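Local atomic coordinates of putative polyketide cyclase (Pseudomonas putida KT2440, PDB entry 3F7X), a protein that is of unknown function but probably belongs with the SnoaL-like polyketide cyclases. Residues T23-A28 / G132-V137; N27-A32 / A43-D48. One frame throughout, in Å; residues are numbered along the deposited sequence. Where two conformers were deposited one is given.

In the fold
Both contacts use helix 22-35, and their centres are about 6 Å apart. In contact 1 the first turns of the helix lean on the start of strand 133-141; in contact 2 the next turn meets the short piece 43-48. That piece is paired with the same strand: I134 N lies 2.9 Å from L44 O, and I134 O lies 2.9 Å from S46 N, both probable hydrogen bonds. The two contacts therefore join one helix to two adjoining strands. Contact 2 lies closer to the unidentified bound ligand, about 7 Å from the side chain of Y29 against about 12 Å from that of I134 in contact 1, and so probably nearer the pocket.

Contact 1: T23-A28 / G132-V137; sequences TELVNA and GKIARV. With EDO (1,2-ethanediol), chain F; EDO (1,2-ethanediol), chain H.
L25 reaches strand 133-141 because its CG is anti to the backbone N (chi1 -177°), which sends the branched end off the helix toward I134. On the strand, I134 has its CG1 beside the backbone N and anti to the carbonyl carbon (chi1 -69°), so that this longer branch, rather than CG2, runs out to meet the leucine. The two side chains then pass alongside each other in opposite directions: L25 CD2 sits 3.8 Å from I134 CG1, and L25 CG is 4.0 Å from that same I134 CG1. L25 CD2 also touches the backbone just before the strand, 3.9 Å from G132 O. Everything here is van der Waals contact, and with 158 Å² buried in all the join is small, L25 and I134 supplying most of it.

Farther along the strand, the chain of R136 bends at chi3 and turns its guanidinium to an ethanediol probably left from crystallisation. R136 NE donates to O2 of that diol at 2.9 Å, and R136 NH2 to its O1 at 2.8 Å, a two-pronged grip on the group's edge. R136 NH1 forms a salt bridge with E97 of the second subunit, so the side chain of R136 reaches the dimer partner. A135 and R136 both pair with Y128, a classic beta bulge in the strand. Strand 118-130 lies beside the contact, I129 touching L25 and F127 touching both V26 and I134, while L44 packs on L25 from the loop before strand 45-46.

Contact 2: N27-A32 / A43-D48; sequences NAYYAA and ALLSED. With EDO (1,2-ethanediol), chain D.
L44 pushes one methyl, CD1, against the backbone of helix 22-35, and this is the tight part of the contact. L44 CD1 comes to 3.4 Å from Y29 N and 3.7 Å from A28 C, touching the main chain between those two residues, with A28 CB 3.9 Å from the same L44 CD1 as a further wall. The methyl thus rests on the main chain, nearest Y29 N and Y29 CA.

Y29 makes the second, lighter touch. With chi1 at 179°, its ring extends on the side opposite its own N and runs out past L45; the L45 side chain lies at a slant to that of Y29, and L45 CD2 meets the ring at its edge, 3.8 Å from Y29 CE1. Beyond the ring, Y29 OH shares a 2.6 Å hydrogen bond with O1 of an ethanediol, probably a crystallisation additive, which H51 and N139 also hold. The looser end is S46-D48, which does not touch N27-A32; there the chain turns a corner, and E47 and D48 are exposed.

F41, F65 and F127 also pack against Y29, F127 meeting its ring edge-to-face. A helix laid over a curved sheet, with a tyrosine directed into the interior, is consistent with the cone-shaped alpha+beta fold of SnoaL-like proteins, whose pocket here probably holds the diol and the unidentified ligand.

Contact 1: T23-A28 / G132-V137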
loop_
_atom_site.group_PDB
_atom_site.type_symbol
_atom_site.label_atom_id
_atom_site.label_comp_id
_atom_site.label_asym_id
_atom_site.label_seq_id
_atom_site.Cartn_x
_atom_site.Cartn_y
_atom_site.Cartn_z
ATOM N N THR A 23 -2.347 15.365 -8.439
ATOM C CA THR A 23 -1.843 14.459 -9.478
ATOM C C THR A 23 -0.542 14.988 -10.059
ATOM O O THR A 23 0.433 14.242 -10.236
ATOM C CB THR A 23 -2.929 14.225 -10.553
ATOM O OG1 THR A 23 -4.048 13.583 -9.945
ATOM C CG2 THR A 23 -2.383 13.367 -11.656
ATOM N N GLU A 24 -0.522 16.279 -10.367
ATOM C CA GLU A 24 0.687 16.878 -10.863
ATOM C C GLU A 24 1.842 16.840 -9.867
ATOM O O GLU A 24 2.984 16.588 -10.241
ATOM C CB GLU A 24 0.428 18.315 -11.301
ATOM C CG GLU A 24 -0.462 18.398 -12.570
ATOM C CD GLU A 24 -1.030 19.785 -12.880
ATOM O OE1 GLU A 24 -1.094 20.654 -11.992
ATOM O OE2 GLU A 24 -1.427 19.989 -14.051
ATOM N N LEU A 25 1.543 17.071 -8.607
ATOM C CA LEU A 25 2.514 17.059 -7.542
ATOM C C LEU A 25 3.160 15.656 -7.402
ATOM O O LEU A 25 4.386 15.495 -7.341
ATOM C CB LEU A 25 1.830 17.473 -6.268
ATOM C CG LEU A 25 2.684 17.584 -5.042
ATOM C CD1 LEU A 25 3.844 18.518 -5.170
ATOM C CD2 LEU A 25 1.824 18.003 -3.820
ATOM N N VAL A 26 2.314 14.626 -7.386
ATOM C CA VAL A 26 2.791 13.244 -7.273
ATOM C C VAL A 26 3.524 12.837 -8.549
ATOM O O VAL A 26 4.541 12.161 -8.469
ATOM C CB VAL A 26 1.655 12.287 -6.858
ATOM C CG1 VAL A 26 2.121 10.846 -6.943
ATOM C CG2 VAL A 26 1.152 12.661 -5.450
ATOM N N ASN A 27 3.036 13.234 -9.715
ATOM C CA ASN A 27 3.798 12.988 -10.935
ATOM C C ASN A 27 5.194 13.629 -10.867
ATOM O O ASN A 27 6.163 13.033 -11.305
ATOM C CB ASN A 27 3.096 13.550 -12.145
ATOM C CG ASN A 27 1.943 12.735 -12.604
ATOM O OD1 ASN A 27 1.874 11.564 -12.373
ATOM N ND2 ASN A 27 1.018 13.389 -13.341
ATOM N N ALA A 28 5.275 14.849 -10.332
ATOM C CA ALA A 28 6.566 15.519 -10.199
ATOM C C ALA A 28 7.487 14.791 -9.214
ATOM O O ALA A 28 8.687 14.705 -9.469
ATOM C CB ALA A 28 6.358 17.004 -9.772
ATOM N N GLY A 132 -0.096 22.708 -0.562
ATOM C CA GLY A 132 0.626 22.475 -1.793
ATOM C C GLY A 132 1.917 21.670 -1.683
ATOM O O GLY A 132 2.668 21.608 -2.626
ATOM N N LYS A 133 2.136 20.998 -0.557
ATOM C CA LYS A 133 3.307 20.144 -0.339
ATOM C C LYS A 133 2.864 18.752 0.097
ATOM O O LYS A 133 1.800 18.578 0.676
ATOM C CB LYS A 133 4.216 20.726 0.755
ATOM C CG LYS A 133 4.826 22.062 0.404
ATOM C CD LYS A 133 5.828 21.929 -0.754
ATOM C CE LYS A 133 6.369 23.302 -1.095
ATOM N NZ LYS A 133 6.760 23.966 0.178
ATOM N N ILE A 134 3.729 17.791 -0.140
ATOM C CA ILE A 134 3.522 16.428 0.334
ATOM C C ILE A 134 3.887 16.418 1.827
ATOM O O ILE A 134 5.051 16.623 2.193
ATOM C CB ILE A 134 4.354 15.431 -0.471
ATOM C CG1 ILE A 134 3.812 15.335 -1.916
ATOM C CG2 ILE A 134 4.381 14.047 0.230
ATOM C CD1 ILE A 134 4.764 14.649 -2.891
ATOM N N ALA A 135 2.887 16.165 2.683
ATOM C CA ALA A 135 3.020 16.161 4.136
ATOM C C ALA A 135 3.131 14.760 4.731
ATOM O O ALA A 135 3.512 14.614 5.893
ATOM C CB ALA A 135 1.862 16.931 4.800
ATOM N N ARG A 136 2.771 13.731 3.960
ATOM C CA ARG A 136 2.976 12.351 4.350
ATOM C C ARG A 136 3.189 11.511 3.100
ATOM O O ARG A 136 2.453 11.667 2.112
ATOM C CB ARG A 136 1.804 11.783 5.151
ATOM C CG ARG A 136 1.943 10.275 5.447
ATOM C CD ARG A 136 0.846 9.766 6.320
ATOM N NE ARG A 136 -0.509 9.961 5.835
ATOM C CZ ARG A 136 -1.163 9.159 5.013
ATOM N NH1 ARG A 136 -0.559 8.132 4.432
ATOM N NH2 ARG A 136 -2.415 9.407 4.735
ATOM N N VAL A 137 4.182 10.632 3.189
ATOM C CA VAL A 137 4.417 9.571 2.212
ATOM C C VAL A 137 4.408 8.249 2.994
ATOM O O VAL A 137 5.233 8.045 3.896
ATOM C CB VAL A 137 5.798 9.687 1.506
ATOM C CG1 VAL A 137 5.963 8.516 0.532
ATOM C CG2 VAL A 137 5.938 11.011 0.747
HETATM C C1 EDO F . -3.978 12.134 6.455
HETATM O O1 EDO F . -4.033 10.750 6.635
HETATM C C2 EDO F . -2.998 12.620 7.503
HETATM O O2 EDO F . -1.648 12.245 7.170
HETATM C C1 EDO H . -4.154 20.789 -0.121
HETATM O O1 EDO H . -3.120 21.750 -0.447
HETATM C C2 EDO H . -5.277 20.854 -1.144
HETATM O O2 EDO H . -6.355 20.020 -0.724
#

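Contact 2: N27-A32 / A43-D48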
loop_
_atom_site.group_PDB
_atom_site.type_symbol
_atom_site.label_atom_id
_atom_site.label_comp_id
_atom_site.label_asym_id
_atom_site.label_seq_id
_atom_site.Cartn_x
_atom_site.Cartn_y
_atom_site.Cartn_z
ATOM N N ASN A 27 3.036 13.234 -9.715
ATOM C CA ASN A 27 3.798 12.988 -10.935
ATOM C C ASN A 27 5.194 13.629 -10.867
ATOM O O ASN A 27 6.163 13.033 -11.305
ATOM C CB ASN A 27 3.096 13.550 -12.145
ATOM C CG ASN A 27 1.943 12.735 -12.604
ATOM O OD1 ASN A 27 1.874 11.564 -12.373
ATOM N ND2 ASN A 27 1.018 13.389 -13.341
ATOM N N ALA A 28 5.275 14.849 -10.332
ATOM C CA ALA A 28 6.566 15.519 -10.199
ATOM C C ALA A 28 7.487 14.791 -9.214
ATOM O O ALA A 28 8.687 14.705 -9.469
ATOM C CB ALA A 28 6.358 17.004 -9.772
ATOM N N TYR A 29 6.913 14.271 -8.134
ATOM C CA TYR A 29 7.628 13.466 -7.172
ATOM C C TYR A 29 8.274 12.281 -7.829
ATOM O O TYR A 29 9.484 12.062 -7.678
ATOM C CB TYR A 29 6.639 13.057 -6.081
ATOM C CG TYR A 29 7.160 12.186 -4.956
ATOM C CD1 TYR A 29 7.659 12.769 -3.793
ATOM C CD2 TYR A 29 7.010 10.828 -4.978
ATOM C CE1 TYR A 29 8.075 11.982 -2.733
ATOM C CE2 TYR A 29 7.418 10.026 -3.921
ATOM C CZ TYR A 29 7.963 10.606 -2.801
ATOM O OH TYR A 29 8.387 9.844 -1.719
ATOM N N TYR A 30 7.499 11.547 -8.618
ATOM C CA TYR A 30 8.054 10.377 -9.281
ATOM C C TYR A 30 8.981 10.718 -10.451
ATOM O O TYR A 30 9.915 9.966 -10.691
ATOM C CB TYR A 30 6.937 9.415 -9.698
ATOM C CG TYR A 30 6.384 8.711 -8.468
ATOM C CD1 TYR A 30 7.213 7.949 -7.657
ATOM C CD2 TYR A 30 5.076 8.860 -8.064
ATOM C CE1 TYR A 30 6.734 7.347 -6.498
ATOM C CE2 TYR A 30 4.592 8.275 -6.927
ATOM C CZ TYR A 30 5.404 7.509 -6.146
ATOM O OH TYR A 30 4.926 6.914 -5.008
ATOM N N ALA A 31 8.726 11.812 -11.179
ATOM C CA ALA A 31 9.627 12.243 -12.202
ATOM C C ALA A 31 11.002 12.519 -11.581
ATOM O O ALA A 31 12.035 12.163 -12.155
ATOM C CB ALA A 31 9.057 13.491 -12.919
ATOM N N ALA A 32 11.034 13.210 -10.442
ATOM C CA ALA A 32 12.264 13.548 -9.753
ATOM C C ALA A 32 12.950 12.316 -9.230
ATOM O O ALA A 32 14.168 12.185 -9.358
ATOM C CB ALA A 32 12.021 14.573 -8.659
ATOM N N ALA A 43 12.100 19.294 -2.627
ATOM C CA ALA A 43 11.374 20.565 -2.662
ATOM C C ALA A 43 9.877 20.365 -2.555
ATOM O O ALA A 43 9.159 21.291 -2.163
ATOM C CB ALA A 43 11.688 21.353 -3.917
ATOM N N LEU A 44 9.393 19.184 -2.955
ATOM C CA LEU A 44 7.962 18.911 -2.942
ATOM C C LEU A 44 7.433 18.533 -1.572
ATOM O O LEU A 44 6.233 18.427 -1.396
ATOM C CB LEU A 44 7.682 17.742 -3.879
ATOM C CG LEU A 44 8.104 18.019 -5.320
ATOM C CD1 LEU A 44 7.941 16.799 -6.179
ATOM C CD2 LEU A 44 7.384 19.211 -5.951
ATOM N N LEU A 45 8.324 18.297 -0.626
ATOM C CA LEU A 45 7.949 17.787 0.683
ATOM C C LEU A 45 7.839 18.893 1.715
ATOM O O LEU A 45 8.612 19.870 1.719
ATOM C CB LEU A 45 9.028 16.823 1.194
ATOM C CG LEU A 45 9.395 15.657 0.256
ATOM C CD1 LEU A 45 10.470 14.781 0.902
ATOM C CD2 LEU A 45 8.169 14.852 -0.178
ATOM N N SER A 46 6.917 18.734 2.651
ATOM C CA SER A 46 6.849 19.690 3.726
ATOM C C SER A 46 8.034 19.497 4.677
ATOM O O SER A 46 8.647 18.434 4.762
ATOM C CB SER A 46 5.547 19.540 4.463
ATOM O OG SER A 46 5.562 18.328 5.154
ATOM N N GLU A 47 8.401 20.563 5.371
ATOM C CA GLU A 47 9.498 20.477 6.361
ATOM C C GLU A 47 9.251 19.417 7.425
ATOM O O GLU A 47 10.184 18.799 7.912
ATOM C CB GLU A 47 9.736 21.826 7.065
ATOM C CG GLU A 47 10.808 21.767 8.180
ATOM C CD GLU A 47 12.228 21.467 7.695
ATOM O OE1 GLU A 47 12.469 21.565 6.525
ATOM O OE2 GLU A 47 13.126 21.199 8.509
ATOM N N ASP A 48 7.968 19.209 7.778
ATOM C CA ASP A 48 7.575 18.237 8.765
ATOM C C ASP A 48 6.938 16.986 8.185
ATOM O O ASP A 48 6.134 16.317 8.844
ATOM C CB ASP A 48 6.681 18.935 9.762
ATOM C CG ASP A 48 7.493 19.941 10.611
ATOM O OD1 ASP A 48 8.626 19.588 11.046
ATOM O OD2 ASP A 48 6.987 21.044 10.926
HETATM C C1 EDO D . 9.976 6.883 -2.165
HETATM O O1 EDO D . 8.648 7.279 -1.957
HETATM C C2 EDO D . 10.852 7.130 -0.912
HETATM O O2 EDO D . 10.375 6.383 0.259
#